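Local coordinates for glideosome-associated protein 50 (Plasmodium falciparum 3D7, PDB 3TGH), which takes part in parasite gliding motility and host cell invasion as a glideosome component, and may help assemble that complex and attach it to the inner membrane complex, at residues I201-Y206 with N236-E241; K266-S271 with V298-K303. One frame throughout, in Å; residues are numbered along the deposited sequence.

From the N terminus, contact 1 comes first: it closes a segment of 29 residues that runs through helices 211-216 and 218-223 and strand 228-231, and brings the loop 201-206 back against strand 237-242. Contact 2 opens only afterwards, when strand 267-271 has paired beside 237-242; it closes a 26-residue, helix-free excursion through the antiparallel strands 275-282 and 285-292 and faces strand 297-305. The two are therefore in series, neither nested nor crossing, with centres about 10 Å apart. Strand 237-242 links them: its residue E238 belongs to contact 1 yet also binds S267. Together they connect a loop near a metal site, through one sheet's edge, to the end strand of the other sheet.

Contact 1 (I201-Y206 with N236-E241); sequences IYSSGY and NMEVIE
E238 keeps CG anti to its backbone N (chi1 176°) and runs extended beyond it, which carries the carboxylate from strand 237-242 to S204; the OG of S204, beside its own backbone N (chi1 -55°), turns to the same group. The result is a pair of hydrogen bonds from S204, through backbone N and OG, to the two carboxylate oxygens, which ties a loop of the metallophosphoesterase fold to a strand of its sheet. One is S204 N to E238 OE1, 2.8 Å and nearly straight at 168°; the other is S204 OG to E238 OE2, 2.6 Å. Both oxygens use the lone pair on the side of the other, so one serine spans the whole carboxylate end. S204 OG in turn accepts from N264 N, and E238 OE2 has a further hydrogen bond with S267 OG on the neighbouring strand. Gripped through both oxygens in a buried place, the carboxylate is probably ionised and its rotation fixed.

A water fills the angle between N236, E238 and the loop: it accepts from N236 ND2 and donates to E238 OE1 at 2.7 Å and to S203 OG at 2.6 Å. S203 OG accepts from the G205 backbone N, 2.9 Å away, an ST turn, and is also hydrogen-bonded to D234 OD2. The loop thus lies near the metal site: D234 is next in sequence to the metal-binding H233, and the S203 side chain is about 10 Å from a cobalt ion.

Against Y202 and S203 the packing is apolar. I240 extends its CD1 methyl to the loop backbone, 3.8 Å from Y202 C. Separately, at the far end, N236 OD1 approaches G205 CA to 3.6 Å.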
loop_
_atom_site.group_PDB
_atom_site.type_symbol
_atom_site.label_atom_id
_atom_site.label_comp_id
_atom_site.label_asym_id
_atom_site.label_seq_id
_atom_site.Cartn_x
_atom_site.Cartn_y
_atom_site.Cartn_z
ATOM N N ILE A 201 3.964 8.732 7.722
ATOM C CA ILE A 201 4.182 10.121 8.068
ATOM C C ILE A 201 3.868 10.296 9.557
ATOM O O ILE A 201 4.655 10.883 10.301
ATOM C CB ILE A 201 3.279 11.049 7.236
ATOM C CG1 ILE A 201 3.669 10.984 5.759
ATOM C CG2 ILE A 201 3.350 12.493 7.770
ATOM C CD1 ILE A 201 2.616 11.577 4.813
ATOM N N TYR A 202 2.710 9.779 9.974
ATOM C CA TYR A 202 2.255 9.873 11.359
ATOM C C TYR A 202 2.026 8.476 11.903
ATOM O O TYR A 202 1.415 7.639 11.238
ATOM C CB TYR A 202 0.953 10.662 11.448
ATOM C CG TYR A 202 1.051 12.116 11.057
ATOM C CD1 TYR A 202 2.048 12.941 11.580
ATOM C CD2 TYR A 202 0.117 12.684 10.194
ATOM C CE1 TYR A 202 2.121 14.280 11.228
ATOM C CE2 TYR A 202 0.180 14.021 9.844
ATOM C CZ TYR A 202 1.178 14.816 10.367
ATOM O OH TYR A 202 1.235 16.140 10.007
ATOM N N SER A 203 2.519 8.221 13.114
ATOM C CA SER A 203 2.380 6.904 13.737
ATOM C C SER A 203 2.600 6.984 15.244
ATOM O O SER A 203 3.539 7.636 15.711
ATOM C CB SER A 203 3.372 5.910 13.125
ATOM O OG SER A 203 3.328 4.635 13.756
ATOM N N SER A 204 1.736 6.296 15.987
ATOM C CA SER A 204 1.916 6.115 17.427
ATOM C C SER A 204 2.814 4.904 17.717
ATOM O O SER A 204 3.140 4.637 18.878
ATOM C CB SER A 204 0.559 5.943 18.124
ATOM O OG SER A 204 -0.312 7.027 17.847
ATOM N N GLY A 205 3.214 4.187 16.667
ATOM C CA GLY A 205 4.083 3.016 16.779
ATOM C C GLY A 205 5.553 3.371 16.929
ATOM O O GLY A 205 5.903 4.536 17.134
ATOM N N TYR A 206 6.412 2.365 16.790
ATOM C CA TYR A 206 7.834 2.482 17.163
ATOM C C TYR A 206 8.586 3.631 16.484
ATOM O O TYR A 206 9.310 4.380 17.144
ATOM C CB TYR A 206 8.564 1.161 16.910
ATOM C CG TYR A 206 9.997 1.163 17.389
ATOM C CD1 TYR A 206 10.295 1.167 18.750
ATOM C CD2 TYR A 206 11.057 1.170 16.487
ATOM C CE1 TYR A 206 11.612 1.173 19.201
ATOM C CE2 TYR A 206 12.380 1.177 16.929
ATOM C CZ TYR A 206 12.647 1.177 18.282
ATOM O OH TYR A 206 13.950 1.184 18.722
ATOM N N ASN A 236 1.970 -2.675 13.708
ATOM C CA ASN A 236 0.712 -2.463 14.401
ATOM C C ASN A 236 -0.337 -2.002 13.405
ATOM O O ASN A 236 -0.046 -1.838 12.204
ATOM C CB ASN A 236 0.885 -1.444 15.542
ATOM C CG ASN A 236 1.368 -0.089 15.057
ATOM O OD1 ASN A 236 2.550 0.229 15.161
ATOM N ND2 ASN A 236 0.455 0.718 14.533
ATOM N N MET A 237 -1.557 -1.825 13.894
ATOM C CA MET A 237 -2.620 -1.227 13.100
ATOM C C MET A 237 -2.992 0.094 13.742
ATOM O O MET A 237 -2.991 0.218 14.972
ATOM C CB MET A 237 -3.832 -2.163 13.024
ATOM C CG MET A 237 -3.546 -3.444 12.234
ATOM S SD MET A 237 -4.967 -4.566 12.042
ATOM C CE MET A 237 -5.497 -4.744 13.726
ATOM N N GLU A 238 -3.293 1.087 12.917
ATOM C CA GLU A 238 -3.687 2.399 13.417
ATOM C C GLU A 238 -4.399 3.218 12.350
ATOM O O GLU A 238 -4.151 3.046 11.147
ATOM C CB GLU A 238 -2.458 3.176 13.915
ATOM C CG GLU A 238 -2.766 4.615 14.371
ATOM C CD GLU A 238 -1.703 5.211 15.275
ATOM O OE1 GLU A 238 -0.497 4.963 15.055
ATOM O OE2 GLU A 238 -2.081 5.947 16.208
ATOM N N VAL A 239 -5.287 4.100 12.795
ATOM C CA VAL A 239 -5.769 5.174 11.943
ATOM C C VAL A 239 -5.640 6.517 12.672
ATOM O O VAL A 239 -6.103 6.681 13.816
ATOM C CB VAL A 239 -7.209 4.919 11.402
ATOM C CG1 VAL A 239 -8.171 4.578 12.518
ATOM C CG2 VAL A 239 -7.700 6.127 10.585
ATOM N N ILE A 240 -4.939 7.441 12.018
ATOM C CA ILE A 240 -4.799 8.826 12.451
ATOM C C ILE A 240 -5.474 9.692 11.401
ATOM O O ILE A 240 -5.151 9.591 10.217
ATOM C CB ILE A 240 -3.314 9.203 12.588
ATOM C CG1 ILE A 240 -2.721 8.507 13.819
ATOM C CG2 ILE A 240 -3.132 10.730 12.673
ATOM C CD1 ILE A 240 -1.204 8.544 13.890
ATOM N N GLU A 241 -6.433 10.517 11.814
ATOM C CA GLU A 241 -7.168 11.344 10.861
ATOM C C GLU A 241 -6.892 12.811 11.112
ATOM O O GLU A 241 -7.004 13.284 12.245
ATOM C CB GLU A 241 -8.675 11.071 10.908
ATOM C CG GLU A 241 -9.400 11.606 9.665
ATOM C CD GLU A 241 -10.908 11.409 9.698
ATOM O OE1 GLU A 241 -11.372 10.329 10.122
ATOM O OE2 GLU A 241 -11.628 12.344 9.276
HETATM O O HOH W 1 1.007 3.406 13.505
#

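Contact 2 (K266-S271 with V298-K303)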
loop_
_atom_site.group_PDB
_atom_site.type_symbol
_atom_site.label_atom_id
_atom_site.label_comp_id
_atom_site.label_asym_id
_atom_site.label_seq_id
_atom_site.Cartn_x
_atom_site.Cartn_y
_atom_site.Cartn_z
ATOM N N LYS A 266 -4.314 12.780 17.300
ATOM C CA LYS A 266 -5.369 12.544 16.312
ATOM C C LYS A 266 -5.548 11.061 15.960
ATOM O O LYS A 266 -6.183 10.725 14.958
ATOM C CB LYS A 266 -5.095 13.376 15.058
ATOM C CG LYS A 266 -5.261 14.874 15.297
ATOM C CD LYS A 266 -5.325 15.664 14.002
ATOM C CE LYS A 266 -5.893 17.061 14.227
ATOM N NZ LYS A 266 -6.124 17.774 12.936
ATOM N N SER A 267 -5.004 10.175 16.790
ATOM C CA SER A 267 -5.232 8.746 16.624
ATOM C C SER A 267 -6.666 8.398 17.026
ATOM O O SER A 267 -7.133 8.775 18.107
ATOM C CB SER A 267 -4.236 7.937 17.455
ATOM O OG SER A 267 -4.456 6.552 17.298
ATOM N N LEU A 268 -7.362 7.687 16.145
ATOM C CA LEU A 268 -8.731 7.253 16.399
ATOM C C LEU A 268 -8.784 5.798 16.860
ATOM O O LEU A 268 -9.736 5.379 17.513
ATOM C CB LEU A 268 -9.576 7.417 15.133
ATOM C CG LEU A 268 -9.756 8.849 14.620
ATOM C CD1 LEU A 268 -10.483 8.830 13.278
ATOM C CD2 LEU A 268 -10.500 9.698 15.639
ATOM N N PHE A 269 -7.758 5.034 16.508
ATOM C CA PHE A 269 -7.700 3.626 16.829
ATOM C C PHE A 269 -6.266 3.150 16.720
ATOM O O PHE A 269 -5.548 3.540 15.794
ATOM C CB PHE A 269 -8.585 2.835 15.852
ATOM C CG PHE A 269 -8.227 1.378 15.742
ATOM C CD1 PHE A 269 -8.586 0.485 16.735
ATOM C CD2 PHE A 269 -7.540 0.900 14.634
ATOM C CE1 PHE A 269 -8.265 -0.862 16.631
ATOM C CE2 PHE A 269 -7.211 -0.445 14.527
ATOM C CZ PHE A 269 -7.573 -1.326 15.529
ATOM N N PHE A 270 -5.859 2.311 17.665
ATOM C CA PHE A 270 -4.548 1.675 17.628
ATOM C C PHE A 270 -4.660 0.260 18.175
ATOM O O PHE A 270 -5.304 0.039 19.199
ATOM C CB PHE A 270 -3.536 2.462 18.469
ATOM C CG PHE A 270 -2.148 1.879 18.451
ATOM C CD1 PHE A 270 -1.161 2.431 17.651
ATOM C CD2 PHE A 270 -1.827 0.777 19.241
ATOM C CE1 PHE A 270 0.122 1.903 17.626
ATOM C CE2 PHE A 270 -0.556 0.240 19.218
ATOM C CZ PHE A 270 0.426 0.802 18.404
ATOM N N SER A 271 -4.008 -0.689 17.505
ATOM C CA SER A 271 -3.916 -2.059 18.004
ATOM C C SER A 271 -2.589 -2.693 17.606
ATOM O O SER A 271 -2.136 -2.539 16.475
ATOM C CB SER A 271 -5.061 -2.906 17.456
ATOM O OG SER A 271 -4.962 -4.243 17.909
ATOM N N VAL A 298 -13.511 -7.986 13.291
ATOM C CA VAL A 298 -13.345 -6.592 12.908
ATOM C C VAL A 298 -13.340 -5.782 14.205
ATOM O O VAL A 298 -14.358 -5.715 14.902
ATOM C CB VAL A 298 -14.484 -6.108 11.979
ATOM C CG1 VAL A 298 -14.348 -4.625 11.697
ATOM C CG2 VAL A 298 -14.492 -6.909 10.671
ATOM N N ILE A 299 -12.188 -5.208 14.546
ATOM C CA ILE A 299 -12.041 -4.501 15.822
ATOM C C ILE A 299 -12.147 -2.984 15.691
ATOM O O ILE A 299 -12.215 -2.275 16.702
ATOM C CB ILE A 299 -10.751 -4.906 16.572
ATOM C CG1 ILE A 299 -9.494 -4.673 15.730
ATOM C CG2 ILE A 299 -10.840 -6.369 16.997
ATOM C CD1 ILE A 299 -8.204 -4.785 16.538
ATOM N N TYR A 300 -12.178 -2.485 14.458
ATOM C CA TYR A 300 -12.454 -1.072 14.215
ATOM C C TYR A 300 -12.925 -0.846 12.787
ATOM O O TYR A 300 -12.395 -1.447 11.854
ATOM C CB TYR A 300 -11.217 -0.208 14.482
ATOM C CG TYR A 300 -11.534 1.277 14.530
ATOM C CD1 TYR A 300 -12.184 1.834 15.630
ATOM C CD2 TYR A 300 -11.198 2.117 13.475
ATOM C CE1 TYR A 300 -12.491 3.190 15.674
ATOM C CE2 TYR A 300 -11.497 3.472 13.512
ATOM C CZ TYR A 300 -12.139 4.002 14.608
ATOM O OH TYR A 300 -12.434 5.342 14.631
ATOM N N THR A 301 -13.913 0.032 12.633
ATOM C CA THR A 301 -14.395 0.432 11.319
ATOM C C THR A 301 -14.274 1.944 11.179
ATOM O O THR A 301 -14.866 2.695 11.960
ATOM C CB THR A 301 -15.848 -0.002 11.103
ATOM O OG1 THR A 301 -15.944 -1.418 11.295
ATOM C CG2 THR A 301 -16.313 0.351 9.698
ATOM N N HIS A 302 -13.475 2.376 10.208
ATOM C CA HIS A 302 -13.271 3.793 9.936
ATOM C C HIS A 302 -14.013 4.169 8.661
ATOM O O HIS A 302 -13.925 3.468 7.656
ATOM C CB HIS A 302 -11.783 4.105 9.777
ATOM C CG HIS A 302 -11.509 5.542 9.469
ATOM N ND1 HIS A 302 -11.214 5.988 8.199
ATOM C CD2 HIS A 302 -11.528 6.642 10.258
ATOM C CE1 HIS A 302 -11.043 7.298 8.224
ATOM N NE2 HIS A 302 -11.226 7.718 9.462
ATOM N N LYS A 303 -14.734 5.283 8.702
ATOM C CA LYS A 303 -15.486 5.761 7.547
ATOM C C LYS A 303 -15.025 7.162 7.171
ATOM O O LYS A 303 -14.987 8.068 8.016
ATOM C CB LYS A 303 -16.988 5.749 7.837
ATOM C CG LYS A 303 -17.537 4.351 8.128
ATOM C CD LYS A 303 -19.020 4.357 8.469
ATOM C CE LYS A 303 -19.531 2.933 8.675
ATOM N NZ LYS A 303 -20.914 2.898 9.227
#
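F269 and Y300 meet as an offset pair, planes only 2° apart but centroids 4.8 Å apart, the two rings having little mutual overlap. What lies over each ring is mainly the other residue's methylene: F269 CB sits 3.5 Å from the centroid of the Y300 ring, and Y300 CB sits 3.5 Å from the centroid of the F269 ring, two reciprocal CH-pi contacts made as the side chains run antiparallel to each other. Both have CG anti to the backbone N (chi1 158° in F269), which sends the rings along the gap between the strands. I299 CD1 meets the edge of the F269 ring, in its plane and 3.7 Å from F269 CZ, the two side chains crossing at about a right angle; the same methyl reaches S271 OG. On the other flank L268 CB packs 3.6 Å from Y300 OH, while L268 CD1 meets the edge of the H302 imidazole, 3.9 Å from CD2.

The next shell explains the line-up. L268 and F269 both oppose V239 in a classic beta bulge, so two successive side chains face strand 297-305, and V239 touches F269 and Y300 from the neighbouring strand. F290 meets the F269 ring at a steep inclination. The strand axes run 8.4 Å apart at 155°, roughly antiparallel, and no hydrogen bond joins the segments. This is face packing between the edge strands of the two sheets in the sandwich of the metallophosphoesterase fold, away from the annotated metal sites. Its chemistry implies cohesion by close dispersion contact between aromatic faces and methylenes, while H302 NE2 and S271 OG turn to E241 and D273 for their hydrogen bonds.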